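Local coordinates for protein with a SET domain within carboxy region (Cryptosporidium parvum, PDB 4LDG) that is probably a SET8-type lysine methyltransferase acting on histone H4 (H4K20), this chain being the C-terminal part with its SET domain, at residues 130-135 against 233-238; 164-169 against 240-245; 171-176 against 200-205; 192-197 against 205-210. All blocks are in the same frame, centred on the assembly; numbering follows the deposited sequence. Where two conformers were deposited one is given.

Interaction 1 of 4, residues 130-135 against 233-238; sequences YCILNE and KVLMIE
I132 and L235 meet at their ends, CD1 of each 3.9 Å apart and the two side chains slanting across one another, where helix 121-134 packs on strand 230-237, one edge of the three-stranded antiparallel sheet 163-166, 240-247, 230-237 of the SET domain. The short segment axes run 64° apart, so the helix lies askew to strand 230-237 and presents two consecutive residues to it. I132 divides its branches: while CD1 goes to L235, CG2 takes CD1 of I237 at 4.1 Å, again at a slant. L133 and I237 instead reach toward each other tip to tip, with both methyls of the leucine 4.1 Å from CG2 of I237. That methyl is placed by a first torsion of -71°, which sets CG2 opposite the backbone N of I237 and leaves CG1 to carry CD1 toward I132. I237 thus touches both helix residues, through CD1 and CG2. No hydrogen bond crosses this interface; the grip is aliphatic and largely buried. E135 closes the helix in a Schellman motif and forms a salt bridge with K168. Just before it, N134 turns its amide over the ring of Y130, ND2 lying 3.0 Å above the plane while also donating to Y130 O.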
loop_
_atom_site.group_PDB
_atom_site.type_symbol
_atom_site.label_atom_id
_atom_site.label_comp_id
_atom_site.label_asym_id
_atom_site.label_seq_id
_atom_site.Cartn_x
_atom_site.Cartn_y
_atom_site.Cartn_z
ATOM N N TYR A 130 12.775 -0.426 0.168
ATOM C CA TYR A 130 12.903 -1.548 -0.748
ATOM C C TYR A 130 11.549 -1.990 -1.305
ATOM O O TYR A 130 11.439 -2.273 -2.486
ATOM C CB TYR A 130 13.619 -2.726 -0.077
ATOM C CG TYR A 130 13.964 -3.856 -1.030
ATOM C CD1 TYR A 130 15.195 -3.885 -1.708
ATOM C CD2 TYR A 130 13.075 -4.887 -1.249
ATOM C CE1 TYR A 130 15.523 -4.912 -2.557
ATOM C CE2 TYR A 130 13.378 -5.921 -2.118
ATOM C CZ TYR A 130 14.603 -5.925 -2.776
ATOM O OH TYR A 130 14.892 -6.956 -3.639
ATOM N N CYS A 131 10.530 -2.106 -0.457
ATOM C CA CYS A 131 9.183 -2.528 -0.940
ATOM C C CYS A 131 8.572 -1.497 -1.904
ATOM O O CYS A 131 7.975 -1.844 -2.924
ATOM C CB CYS A 131 8.234 -2.742 0.217
ATOM S SG CYS A 131 8.713 -4.020 1.391
ATOM N N ILE A 132 8.750 -0.223 -1.595
ATOM C CA ILE A 132 8.210 0.815 -2.456
ATOM C C ILE A 132 8.786 0.698 -3.865
ATOM O O ILE A 132 8.052 0.721 -4.845
ATOM C CB ILE A 132 8.480 2.222 -1.904
ATOM C CG1 ILE A 132 7.605 2.452 -0.687
ATOM C CG2 ILE A 132 8.122 3.270 -2.960
ATOM C CD1 ILE A 132 7.933 3.705 0.082
ATOM N N LEU A 133 10.109 0.564 -3.955
ATOM C CA LEU A 133 10.795 0.642 -5.249
ATOM C C LEU A 133 10.775 -0.661 -6.039
ATOM O O LEU A 133 10.855 -0.622 -7.254
ATOM C CB LEU A 133 12.231 1.123 -5.056
ATOM C CG LEU A 133 12.354 2.598 -4.667
ATOM C CD1 LEU A 133 13.741 2.925 -4.206
ATOM C CD2 LEU A 133 11.965 3.504 -5.825
ATOM N N ASN A 134 10.659 -1.804 -5.370
ATOM C CA ASN A 134 10.577 -3.095 -6.072
ATOM C C ASN A 134 9.162 -3.663 -6.106
ATOM O O ASN A 134 8.979 -4.816 -6.425
ATOM C CB ASN A 134 11.539 -4.100 -5.417
ATOM C CG ASN A 134 12.969 -3.660 -5.541
ATOM O OD1 ASN A 134 13.501 -3.587 -6.644
ATOM N ND2 ASN A 134 13.594 -3.319 -4.422
ATOM N N GLU A 135 8.172 -2.850 -5.739
ATOM C CA GLU A 135 6.750 -3.199 -5.858
ATOM C C GLU A 135 6.358 -4.392 -5.008
ATOM O O GLU A 135 5.621 -5.251 -5.455
ATOM C CB GLU A 135 6.351 -3.454 -7.318
ATOM C CG GLU A 135 6.636 -2.311 -8.277
ATOM C CD GLU A 135 5.606 -1.190 -8.238
ATOM O OE1 GLU A 135 4.629 -1.255 -7.445
ATOM O OE2 GLU A 135 5.770 -0.220 -9.015
ATOM N N LYS A 233 2.626 6.588 6.225
ATOM C CA LYS A 233 3.983 7.031 6.401
ATOM C C LYS A 233 4.428 7.573 5.062
ATOM O O LYS A 233 3.800 7.307 4.048
ATOM C CB LYS A 233 4.872 5.873 6.861
ATOM C CG LYS A 233 4.706 5.616 8.334
ATOM C CD LYS A 233 5.601 4.501 8.828
ATOM C CE LYS A 233 5.427 4.238 10.333
ATOM N NZ LYS A 233 5.154 5.451 11.166
ATOM N N VAL A 234 5.475 8.377 5.070
ATOM C CA VAL A 234 6.031 8.929 3.839
ATOM C C VAL A 234 7.535 8.685 3.834
ATOM O O VAL A 234 8.169 8.811 4.864
ATOM C CB VAL A 234 5.753 10.444 3.680
ATOM C CG1 VAL A 234 6.503 11.002 2.474
ATOM C CG2 VAL A 234 4.275 10.700 3.477
ATOM N N LEU A 235 8.062 8.300 2.679
ATOM C CA LEU A 235 9.487 8.319 2.414
ATOM C C LEU A 235 9.744 9.256 1.265
ATOM O O LEU A 235 9.083 9.165 0.219
ATOM C CB LEU A 235 10.006 6.940 1.999
ATOM C CG LEU A 235 10.089 5.829 3.054
ATOM C CD1 LEU A 235 10.823 4.627 2.475
ATOM C CD2 LEU A 235 10.760 6.285 4.345
ATOM N N MET A 236 10.726 10.129 1.450
ATOM C CA MET A 236 11.220 10.942 0.358
ATOM C C MET A 236 12.228 10.095 -0.385
ATOM O O MET A 236 13.209 9.690 0.203
ATOM C CB MET A 236 11.885 12.219 0.879
ATOM C CG MET A 236 10.965 13.068 1.737
ATOM S SD MET A 236 9.473 13.643 0.893
ATOM C CE MET A 236 10.209 14.757 -0.299
ATOM N N ILE A 237 11.949 9.805 -1.654
ATOM C CA ILE A 237 12.806 8.992 -2.492
ATOM C C ILE A 237 13.013 9.767 -3.764
ATOM O O ILE A 237 12.047 10.134 -4.423
ATOM C CB ILE A 237 12.174 7.645 -2.820
ATOM C CG1 ILE A 237 12.154 6.791 -1.569
ATOM C CG2 ILE A 237 12.957 6.947 -3.931
ATOM C CD1 ILE A 237 11.310 5.550 -1.678
ATOM N N GLU A 238 14.268 10.052 -4.100
ATOM C CA GLU A 238 14.592 10.778 -5.324
ATOM C C GLU A 238 13.749 12.066 -5.459
ATOM O O GLU A 238 13.217 12.381 -6.519
ATOM C CB GLU A 238 14.465 9.838 -6.533
ATOM C CG GLU A 238 15.552 8.760 -6.562
ATOM C CD GLU A 238 15.366 7.716 -7.665
ATOM O OE1 GLU A 238 14.708 6.663 -7.412
ATOM O OE2 GLU A 238 15.903 7.935 -8.777
#

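Interaction 2 of 4, residues 164-169 against 240-245; sequences VLEYKG and TPRLFF
E166 is fully stretched, with CG opposite the backbone N (chi1 -179°), whereas R242 is bent at chi2 and chi3, and these shapes bring carboxylate and guanidinium together beside the antiparallel strand pair 163-166 and 240-247 of the SET-domain sheet. The arginine grips side-on: NE reaches OE2 of E166 at 2.9 Å, in the guanidinium plane, and NH2 reaches OE1 at 3.1 Å through that oxygen's syn lone pair. The two planes are turned 37° apart, and NE meets OE2 on its syn side but 34° out of the carboxylate plane. I132 of helix 121-134 packs on both residues of this salt bridge. Along the backbone, V164 N donates to F245 O, F245 N to L165 O at 2.8 Å, and Y167 N to L243 O at 2.7 Å, so backbone bonding continues to Y167. On the other side of the sheet from the salt bridge, the side chains of Y167 and F245 run alongside each other, CE2 of F245 touching the edge of the tyrosine ring at CD1, 3.7 Å away. A water lies 2.7 Å from E166 OE2 and close to Y167 O, and accepts from L243 N at 3.0 Å.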
loop_
_atom_site.group_PDB
_atom_site.type_symbol
_atom_site.label_atom_id
_atom_site.label_comp_id
_atom_site.label_asym_id
_atom_site.label_seq_id
_atom_site.Cartn_x
_atom_site.Cartn_y
_atom_site.Cartn_z
ATOM N N VAL A 164 1.964 -2.284 3.731
ATOM C CA VAL A 164 0.698 -2.798 3.170
ATOM C C VAL A 164 0.581 -2.485 1.674
ATOM O O VAL A 164 0.609 -3.388 0.821
ATOM C CB VAL A 164 -0.490 -2.317 4.018
ATOM C CG1 VAL A 164 -1.822 -2.785 3.453
ATOM C CG2 VAL A 164 -0.335 -2.828 5.447
ATOM N N LEU A 165 0.493 -1.202 1.345
ATOM C CA LEU A 165 0.290 -0.771 -0.041
ATOM C C LEU A 165 0.780 0.639 -0.153
ATOM O O LEU A 165 0.739 1.398 0.840
ATOM C CB LEU A 165 -1.204 -0.734 -0.383
ATOM C CG LEU A 165 -1.994 -2.026 -0.548
ATOM C CD1 LEU A 165 -3.486 -1.698 -0.562
ATOM C CD2 LEU A 165 -1.599 -2.783 -1.812
ATOM N N GLU A 166 1.190 1.035 -1.349
ATOM C CA GLU A 166 1.512 2.433 -1.568
ATOM C C GLU A 166 0.210 3.116 -1.933
ATOM O O GLU A 166 -0.614 2.521 -2.599
ATOM C CB GLU A 166 2.550 2.618 -2.674
ATOM C CG GLU A 166 2.916 4.078 -2.907
ATOM C CD GLU A 166 3.933 4.313 -4.006
ATOM O OE1 GLU A 166 4.491 3.338 -4.553
ATOM O OE2 GLU A 166 4.183 5.501 -4.318
ATOM N N TYR A 167 0.023 4.356 -1.487
ATOM C CA TYR A 167 -1.082 5.161 -1.975
ATOM C C TYR A 167 -0.623 5.819 -3.273
ATOM O O TYR A 167 0.008 6.866 -3.262
ATOM C CB TYR A 167 -1.499 6.204 -0.947
ATOM C CG TYR A 167 -2.869 6.793 -1.211
ATOM C CD1 TYR A 167 -3.994 6.233 -0.625
ATOM C CD2 TYR A 167 -3.047 7.880 -2.052
ATOM C CE1 TYR A 167 -5.257 6.743 -0.853
ATOM C CE2 TYR A 167 -4.317 8.400 -2.292
ATOM C CZ TYR A 167 -5.417 7.819 -1.681
ATOM O OH TYR A 167 -6.677 8.301 -1.860
ATOM N N LYS A 168 -0.908 5.170 -4.386
ATOM C CA LYS A 168 -0.501 5.645 -5.708
ATOM C C LYS A 168 -1.487 6.578 -6.375
ATOM O O LYS A 168 -2.691 6.443 -6.205
ATOM C CB LYS A 168 -0.308 4.447 -6.622
ATOM C CG LYS A 168 0.896 3.608 -6.246
ATOM C CD LYS A 168 0.935 2.308 -7.007
ATOM C CE LYS A 168 2.338 1.769 -6.961
ATOM N NZ LYS A 168 2.353 0.305 -7.229
ATOM N N GLY A 169 -0.978 7.488 -7.194
ATOM C CA GLY A 169 -1.850 8.413 -7.928
ATOM C C GLY A 169 -0.952 9.381 -8.635
ATOM O O GLY A 169 0.230 9.132 -8.678
ATOM N N THR A 240 10.900 12.996 -4.166
ATOM C CA THR A 240 9.470 12.782 -4.379
ATOM C C THR A 240 8.895 12.029 -3.167
ATOM O O THR A 240 9.402 10.960 -2.778
ATOM C CB THR A 240 9.304 11.920 -5.630
ATOM O OG1 THR A 240 9.674 12.703 -6.761
ATOM C CG2 THR A 240 7.875 11.415 -5.815
ATOM N N PRO A 241 7.866 12.592 -2.529
ATOM C CA PRO A 241 7.281 11.857 -1.420
ATOM C C PRO A 241 6.550 10.662 -1.959
ATOM O O PRO A 241 5.882 10.784 -2.972
ATOM C CB PRO A 241 6.283 12.845 -0.833
ATOM C CG PRO A 241 5.876 13.692 -1.993
ATOM C CD PRO A 241 7.122 13.828 -2.831
ATOM N N ARG A 242 6.706 9.523 -1.290
ATOM C CA ARG A 242 5.969 8.300 -1.569
ATOM C C ARG A 242 5.179 7.955 -0.326
ATOM O O ARG A 242 5.771 7.690 0.763
ATOM C CB ARG A 242 6.923 7.150 -1.889
ATOM C CG ARG A 242 7.984 7.517 -2.926
ATOM C CD ARG A 242 7.376 7.778 -4.292
ATOM N NE ARG A 242 6.835 6.526 -4.816
ATOM C CZ ARG A 242 7.488 5.679 -5.605
ATOM N NH1 ARG A 242 8.743 5.928 -6.005
ATOM N NH2 ARG A 242 6.896 4.562 -5.986
ATOM N N LEU A 243 3.852 7.921 -0.491
ATOM C CA LEU A 243 2.938 7.751 0.630
ATOM C C LEU A 243 2.461 6.305 0.638
ATOM O O LEU A 243 2.036 5.770 -0.412
ATOM C CB LEU A 243 1.755 8.720 0.470
ATOM C CG LEU A 243 0.568 8.717 1.458
ATOM C CD1 LEU A 243 0.999 9.201 2.840
ATOM C CD2 LEU A 243 -0.552 9.592 0.917
ATOM N N PHE A 244 2.512 5.683 1.821
ATOM C CA PHE A 244 2.169 4.276 1.953
ATOM C C PHE A 244 1.547 3.944 3.286
ATOM O O PHE A 244 1.685 4.698 4.292
ATOM C CB PHE A 244 3.396 3.345 1.701
ATOM C CG PHE A 244 4.539 3.508 2.694
ATOM C CD1 PHE A 244 4.729 2.607 3.722
ATOM C CD2 PHE A 244 5.423 4.559 2.583
ATOM C CE1 PHE A 244 5.776 2.765 4.628
ATOM C CE2 PHE A 244 6.463 4.730 3.481
ATOM C CZ PHE A 244 6.646 3.836 4.501
ATOM N N PHE A 245 0.859 2.797 3.283
ATOM C CA PHE A 245 0.191 2.286 4.466
ATOM C C PHE A 245 1.041 1.223 5.138
ATOM O O PHE A 245 1.686 0.418 4.464
ATOM C CB PHE A 245 -1.114 1.655 4.054
ATOM C CG PHE A 245 -2.142 2.638 3.590
ATOM C CD1 PHE A 245 -2.681 3.546 4.464
ATOM C CD2 PHE A 245 -2.609 2.607 2.279
ATOM C CE1 PHE A 245 -3.665 4.411 4.048
ATOM C CE2 PHE A 245 -3.579 3.471 1.859
ATOM C CZ PHE A 245 -4.108 4.372 2.747
HETATM O O HOH W 1 2.704 7.567 -3.269
#

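Interaction 3 of 4, residues 171-176 against 200-205; sequences LITQLN and NDKNYC
K202 opens the contact with an extended chain that bends at its last torsion, which carries NZ to 3.0 Å from T173 O. N203 follows with an apolar touch: its CB lies 3.7 Å from CD1 of L175, the two side chains crossing at about a right angle. The amide of N203 has its polar partner elsewhere, OD1 accepting from K198. Y204 brings its ring beside L171 and T173. CG2 of T173 meets the ring at its edge, 3.9 Å from CE1, and CD1 of L171 comes obliquely to within 3.8 Å of Y204 CD1. The leucine reaches there because its CG stands opposite the backbone N (chi1 177°), swinging the branched end toward the tyrosine. C205 then makes the antiparallel hydrogen-bonded pair with I172. I172 N donates to C205 O at 2.7 Å in a nearly straight line with the carbonyl, and C205 N returns a bond of 3.1 Å to I172 O, in the carbonyl plane. Their CB atoms lie 4.4 Å apart on one face of the sheet, where CD2 of L175 also approaches CB of C205. Q174 occupies the N-cap position, so the chain leaves the strand and enters helix 175-187 within two residues. With this bridge, strand 170-172 forms one edge of a three-stranded antiparallel sheet with 202-207 in the middle and 194-199 beyond. Helix 175-187 packs on the face with I172 and C205 through A178, while L171 and Y204 both rest on P241 of strand 240-247.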
loop_
_atom_site.group_PDB
_atom_site.type_symbol
_atom_site.label_atom_id
_atom_site.label_comp_id
_atom_site.label_asym_id
_atom_site.label_seq_id
_atom_site.Cartn_x
_atom_site.Cartn_y
_atom_site.Cartn_z
ATOM N N LEU A 171 0.903 12.824 -8.376
ATOM C CA LEU A 171 1.365 13.669 -7.310
ATOM C C LEU A 171 1.226 15.089 -7.779
ATOM O O LEU A 171 1.671 15.417 -8.867
ATOM C CB LEU A 171 2.823 13.368 -6.979
ATOM C CG LEU A 171 3.416 14.278 -5.896
ATOM C CD1 LEU A 171 2.809 13.975 -4.532
ATOM C CD2 LEU A 171 4.939 14.170 -5.852
ATOM N N ILE A 172 0.616 15.944 -6.968
ATOM C CA ILE A 172 0.427 17.321 -7.366
ATOM C C ILE A 172 1.143 18.189 -6.377
ATOM O O ILE A 172 0.930 18.069 -5.177
ATOM C CB ILE A 172 -1.061 17.688 -7.464
ATOM C CG1 ILE A 172 -1.666 16.994 -8.693
ATOM C CG2 ILE A 172 -1.248 19.201 -7.550
ATOM C CD1 ILE A 172 -3.156 16.781 -8.574
ATOM N N THR A 173 1.991 19.063 -6.895
ATOM C CA THR A 173 2.868 19.871 -6.062
ATOM C C THR A 173 2.376 21.317 -5.956
ATOM O O THR A 173 2.727 22.001 -5.005
ATOM C CB THR A 173 4.339 19.782 -6.565
ATOM O OG1 THR A 173 4.417 20.115 -7.951
ATOM C CG2 THR A 173 4.868 18.351 -6.420
ATOM N N GLN A 174 1.572 21.769 -6.928
ATOM C CA GLN A 174 0.934 23.093 -6.890
ATOM C C GLN A 174 -0.512 22.926 -6.392
ATOM O O GLN A 174 -1.352 22.337 -7.079
ATOM C CB GLN A 174 0.967 23.748 -8.285
ATOM C CG GLN A 174 2.315 24.382 -8.670
ATOM N N LEU A 175 -0.799 23.424 -5.189
ATOM C CA LEU A 175 -2.111 23.211 -4.561
ATOM C C LEU A 175 -3.279 23.931 -5.246
ATOM O O LEU A 175 -4.425 23.492 -5.109
ATOM C CB LEU A 175 -2.091 23.584 -3.079
ATOM C CG LEU A 175 -1.531 22.581 -2.058
ATOM C CD1 LEU A 175 -1.932 23.019 -0.648
ATOM C CD2 LEU A 175 -1.980 21.148 -2.326
ATOM N N ASN A 176 -3.021 25.019 -5.969
ATOM C CA ASN A 176 -4.089 25.606 -6.782
ATOM C C ASN A 176 -4.572 24.661 -7.911
ATOM O O ASN A 176 -5.759 24.693 -8.264
ATOM C CB ASN A 176 -3.726 27.009 -7.309
ATOM C CG ASN A 176 -2.391 27.052 -8.059
ATOM O OD1 ASN A 176 -1.355 26.575 -7.561
ATOM N ND2 ASN A 176 -2.398 27.666 -9.250
ATOM N N ASN A 200 8.123 16.877 4.515
ATOM C CA ASN A 200 9.353 17.616 4.199
ATOM C C ASN A 200 9.059 19.117 4.154
ATOM O O ASN A 200 9.589 19.829 3.307
ATOM C CB ASN A 200 9.938 17.142 2.848
ATOM C CG ASN A 200 11.472 17.123 2.827
ATOM O OD1 ASN A 200 12.105 16.541 3.710
ATOM N ND2 ASN A 200 12.066 17.724 1.800
ATOM N N ASP A 201 8.171 19.564 5.047
ATOM C CA ASP A 201 7.731 20.971 5.153
ATOM C C ASP A 201 7.029 21.526 3.898
ATOM O O ASP A 201 6.955 22.751 3.709
ATOM C CB ASP A 201 8.910 21.884 5.581
ATOM N N LYS A 202 6.496 20.631 3.068
ATOM C CA LYS A 202 5.783 21.021 1.844
ATOM C C LYS A 202 4.396 20.352 1.767
ATOM O O LYS A 202 4.205 19.257 2.278
ATOM C CB LYS A 202 6.638 20.654 0.629
ATOM C CG LYS A 202 6.101 21.104 -0.719
ATOM C CD LYS A 202 7.121 20.856 -1.831
ATOM C CE LYS A 202 6.761 21.585 -3.128
ATOM N NZ LYS A 202 5.350 21.375 -3.587
ATOM N N ASN A 203 3.434 21.032 1.149
ATOM C CA ASN A 203 2.095 20.500 0.981
ATOM C C ASN A 203 1.965 19.794 -0.341
ATOM O O ASN A 203 2.384 20.311 -1.370
ATOM C CB ASN A 203 1.053 21.614 1.038
ATOM C CG ASN A 203 0.990 22.280 2.399
ATOM O OD1 ASN A 203 1.066 21.620 3.444
ATOM N ND2 ASN A 203 0.870 23.591 2.393
ATOM N N TYR A 204 1.393 18.596 -0.310
ATOM C CA TYR A 204 1.214 17.811 -1.517
ATOM C C TYR A 204 -0.220 17.308 -1.598
ATOM O O TYR A 204 -0.984 17.360 -0.623
ATOM C CB TYR A 204 2.160 16.607 -1.534
ATOM C CG TYR A 204 3.671 16.898 -1.575
ATOM C CD1 TYR A 204 4.354 16.973 -2.776
ATOM C CD2 TYR A 204 4.406 17.026 -0.411
ATOM C CE1 TYR A 204 5.732 17.199 -2.824
ATOM C CE2 TYR A 204 5.777 17.249 -0.440
ATOM C CZ TYR A 204 6.442 17.336 -1.647
ATOM O OH TYR A 204 7.812 17.558 -1.666
ATOM N N CYS A 205 -0.584 16.840 -2.778
ATOM C CA CYS A 205 -1.810 16.121 -2.940
ATOM C C CYS A 205 -1.568 14.950 -3.886
ATOM O O CYS A 205 -0.944 15.123 -4.923
ATOM C CB CYS A 205 -2.900 17.030 -3.494
ATOM S SG CYS A 205 -4.485 16.164 -3.640
#

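Interaction 4 of 4, residues 192-197 against 205-210; sequences CYMYYF and CIDATE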
loop_
_atom_site.group_PDB
_atom_site.type_symbol
_atom_site.label_atom_id
_atom_site.label_comp_id
_atom_site.label_asym_id
_atom_site.label_seq_id
_atom_site.Cartn_x
_atom_site.Cartn_y
_atom_site.Cartn_z
ATOM N N CYS A 192 -13.996 11.401 -5.954
ATOM C CA CYS A 192 -12.738 12.078 -5.908
ATOM C C CYS A 192 -11.895 11.405 -4.840
ATOM O O CYS A 192 -12.242 11.416 -3.656
ATOM C CB CYS A 192 -13.022 13.540 -5.624
ATOM S SG CYS A 192 -11.655 14.483 -5.006
ATOM N N TYR A 193 -10.814 10.773 -5.274
ATOM C CA TYR A 193 -9.938 10.040 -4.382
ATOM C C TYR A 193 -8.649 10.837 -4.293
ATOM O O TYR A 193 -7.659 10.502 -4.934
ATOM C CB TYR A 193 -9.643 8.640 -4.938
ATOM C CG TYR A 193 -10.817 7.667 -5.017
ATOM C CD1 TYR A 193 -10.987 6.680 -4.060
ATOM C CD2 TYR A 193 -11.718 7.701 -6.074
ATOM C CE1 TYR A 193 -12.027 5.766 -4.137
ATOM C CE2 TYR A 193 -12.775 6.797 -6.152
ATOM C CZ TYR A 193 -12.915 5.827 -5.181
ATOM O OH TYR A 193 -13.949 4.921 -5.250
ATOM N N MET A 194 -8.671 11.911 -3.523
ATOM C CA MET A 194 -7.519 12.779 -3.406
ATOM C C MET A 194 -7.057 12.765 -1.977
ATOM O O MET A 194 -7.868 12.728 -1.039
ATOM C CB MET A 194 -7.845 14.207 -3.842
ATOM C CG MET A 194 -8.277 14.321 -5.288
ATOM S SD MET A 194 -8.594 16.005 -5.883
ATOM C CE MET A 194 -6.984 16.753 -5.851
ATOM N N TYR A 195 -5.743 12.799 -1.811
ATOM C CA TYR A 195 -5.155 12.756 -0.495
ATOM C C TYR A 195 -4.166 13.913 -0.334
ATOM O O TYR A 195 -3.032 13.869 -0.853
ATOM C CB TYR A 195 -4.478 11.407 -0.279
ATOM C CG TYR A 195 -4.134 11.160 1.144
ATOM C CD1 TYR A 195 -4.877 10.287 1.899
ATOM C CD2 TYR A 195 -3.105 11.840 1.763
ATOM C CE1 TYR A 195 -4.582 10.080 3.229
ATOM C CE2 TYR A 195 -2.804 11.633 3.089
ATOM C CZ TYR A 195 -3.551 10.769 3.826
ATOM O OH TYR A 195 -3.275 10.539 5.158
ATOM N N TYR A 196 -4.611 14.931 0.393
ATOM C CA TYR A 196 -3.756 16.058 0.827
ATOM C C TYR A 196 -2.971 15.655 2.068
ATOM O O TYR A 196 -3.559 15.119 3.004
ATOM C CB TYR A 196 -4.582 17.313 1.181
ATOM C CG TYR A 196 -5.315 17.955 -0.001
ATOM C CD1 TYR A 196 -4.656 18.824 -0.880
ATOM C CD2 TYR A 196 -6.648 17.683 -0.255
ATOM C CE1 TYR A 196 -5.307 19.396 -1.967
ATOM C CE2 TYR A 196 -7.309 18.275 -1.334
ATOM C CZ TYR A 196 -6.629 19.131 -2.187
ATOM O OH TYR A 196 -7.279 19.721 -3.264
ATOM N N PHE A 197 -1.671 15.966 2.065
ATOM C CA PHE A 197 -0.755 15.750 3.185
ATOM C C PHE A 197 0.423 16.727 3.143
ATOM O O PHE A 197 0.696 17.385 2.122
ATOM C CB PHE A 197 -0.195 14.305 3.213
ATOM C CG PHE A 197 0.635 13.932 2.006
ATOM C CD1 PHE A 197 2.023 13.864 2.083
ATOM C CD2 PHE A 197 0.029 13.623 0.800
ATOM C CE1 PHE A 197 2.779 13.503 0.987
ATOM C CE2 PHE A 197 0.773 13.291 -0.316
ATOM C CZ PHE A 197 2.158 13.222 -0.219
ATOM N N CYS A 205 -0.584 16.840 -2.778
ATOM C CA CYS A 205 -1.810 16.121 -2.940
ATOM C C CYS A 205 -1.568 14.950 -3.886
ATOM O O CYS A 205 -0.944 15.123 -4.923
ATOM C CB CYS A 205 -2.900 17.030 -3.494
ATOM S SG CYS A 205 -4.485 16.164 -3.640
ATOM N N ILE A 206 -2.047 13.762 -3.519
ATOM C CA ILE A 206 -2.050 12.654 -4.445
ATOM C C ILE A 206 -3.457 12.451 -4.947
ATOM O O ILE A 206 -4.368 12.131 -4.167
ATOM C CB ILE A 206 -1.501 11.367 -3.835
ATOM C CG1 ILE A 206 0.015 11.496 -3.624
ATOM C CG2 ILE A 206 -1.731 10.197 -4.780
ATOM C CD1 ILE A 206 0.577 10.574 -2.560
ATOM N N ASP A 207 -3.629 12.655 -6.256
ATOM C CA ASP A 207 -4.904 12.446 -6.919
ATOM C C ASP A 207 -4.954 11.052 -7.531
ATOM O O ASP A 207 -4.364 10.828 -8.568
ATOM C CB ASP A 207 -5.140 13.492 -8.025
ATOM C CG ASP A 207 -6.509 13.353 -8.655
ATOM O OD1 ASP A 207 -7.279 12.526 -8.136
ATOM O OD2 ASP A 207 -6.817 14.037 -9.672
ATOM N N ALA A 208 -5.703 10.141 -6.902
ATOM C CA ALA A 208 -5.920 8.783 -7.435
ATOM C C ALA A 208 -7.325 8.591 -8.067
ATOM O O ALA A 208 -7.812 7.461 -8.191
ATOM C CB ALA A 208 -5.691 7.763 -6.320
ATOM N N THR A 209 -7.954 9.686 -8.494
ATOM C CA THR A 209 -9.326 9.636 -9.038
ATOM C C THR A 209 -9.424 8.837 -10.329
ATOM O O THR A 209 -10.288 7.980 -10.430
ATOM C CB THR A 209 -9.904 11.043 -9.257
ATOM O OG1 THR A 209 -9.884 11.751 -8.018
ATOM C CG2 THR A 209 -11.329 10.981 -9.783
ATOM N N GLU A 210 -8.532 9.066 -11.298
ATOM C CA GLU A 210 -8.590 8.295 -12.532
ATOM C C GLU A 210 -8.514 6.793 -12.190
ATOM O O GLU A 210 -7.773 6.369 -11.295
ATOM C CB GLU A 210 -7.497 8.711 -13.530
ATOM C CG GLU A 210 -7.400 10.210 -13.860
ATOM C CD GLU A 210 -8.722 10.888 -14.214
ATOM O OE1 GLU A 210 -9.770 10.204 -14.294
ATOM O OE2 GLU A 210 -8.711 12.127 -14.419
#
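C205 sends its thiol over one face of the Y196 ring, SG standing 3.8 Å from the ring centroid and only 13° off the normal, a sulfur-aromatic contact. A first torsion of -177° puts SG opposite the backbone N of C205, and the same sulfur is met by the terminal methyl of M194, CE, which the bend at chi3 directs to it. Beside them, CG of M194 lies 3.5 Å from D207 OD1. The other face of the strands carries I206, whose CD1 comes obliquely to the F197 ring, 3.5 Å from CE2. Backbone bonds hold these residues in step: Y195 and I206 form a hydrogen-bonded antiparallel pair, each N donating to the other's O at 2.8 Å, while M194 with D207 and Y196 with C205 are non-hydrogen-bonded pairs. The two strands are the arms of the SET-domain β-hairpin 194-199 and 202-207. Past its regular part, A208 N donates to Y193 O, and Y193 N to T209 OG1 at 3.1 Å. That hydroxyl is itself positioned by an Asx turn: D207 OD1 accepts from T209 N, from above the carboxylate plane, and from T209 OG1 at 2.7 Å on its syn lone pair. Farther out, Y185 of helix 175-187 binds D207 OD2, E182 holds Y196 OH, and K179 makes a cation-pi contact with the Y196 ring.

How the interactions relate
From the N terminus, helix 121-134 comes first; its end meets strand 230-237 after 97 intervening residues, so interaction 1 closes the longest loop. Strand 163-166 starts interaction 2, which crosses interaction 1 because its partner 240-245 follows 233-238 in the chain; a probable backbone hydrogen bond between L235 and R242 joins the two. Interactions 3 and 4 both lie within the loops of interactions 1 and 2. They cross each other, share C205 and build a second small sheet round strand 202-207. The two sheets meet where P241 packs on Y204, and L243 on Y195, while K168 O and G169 lie against A208 and I206.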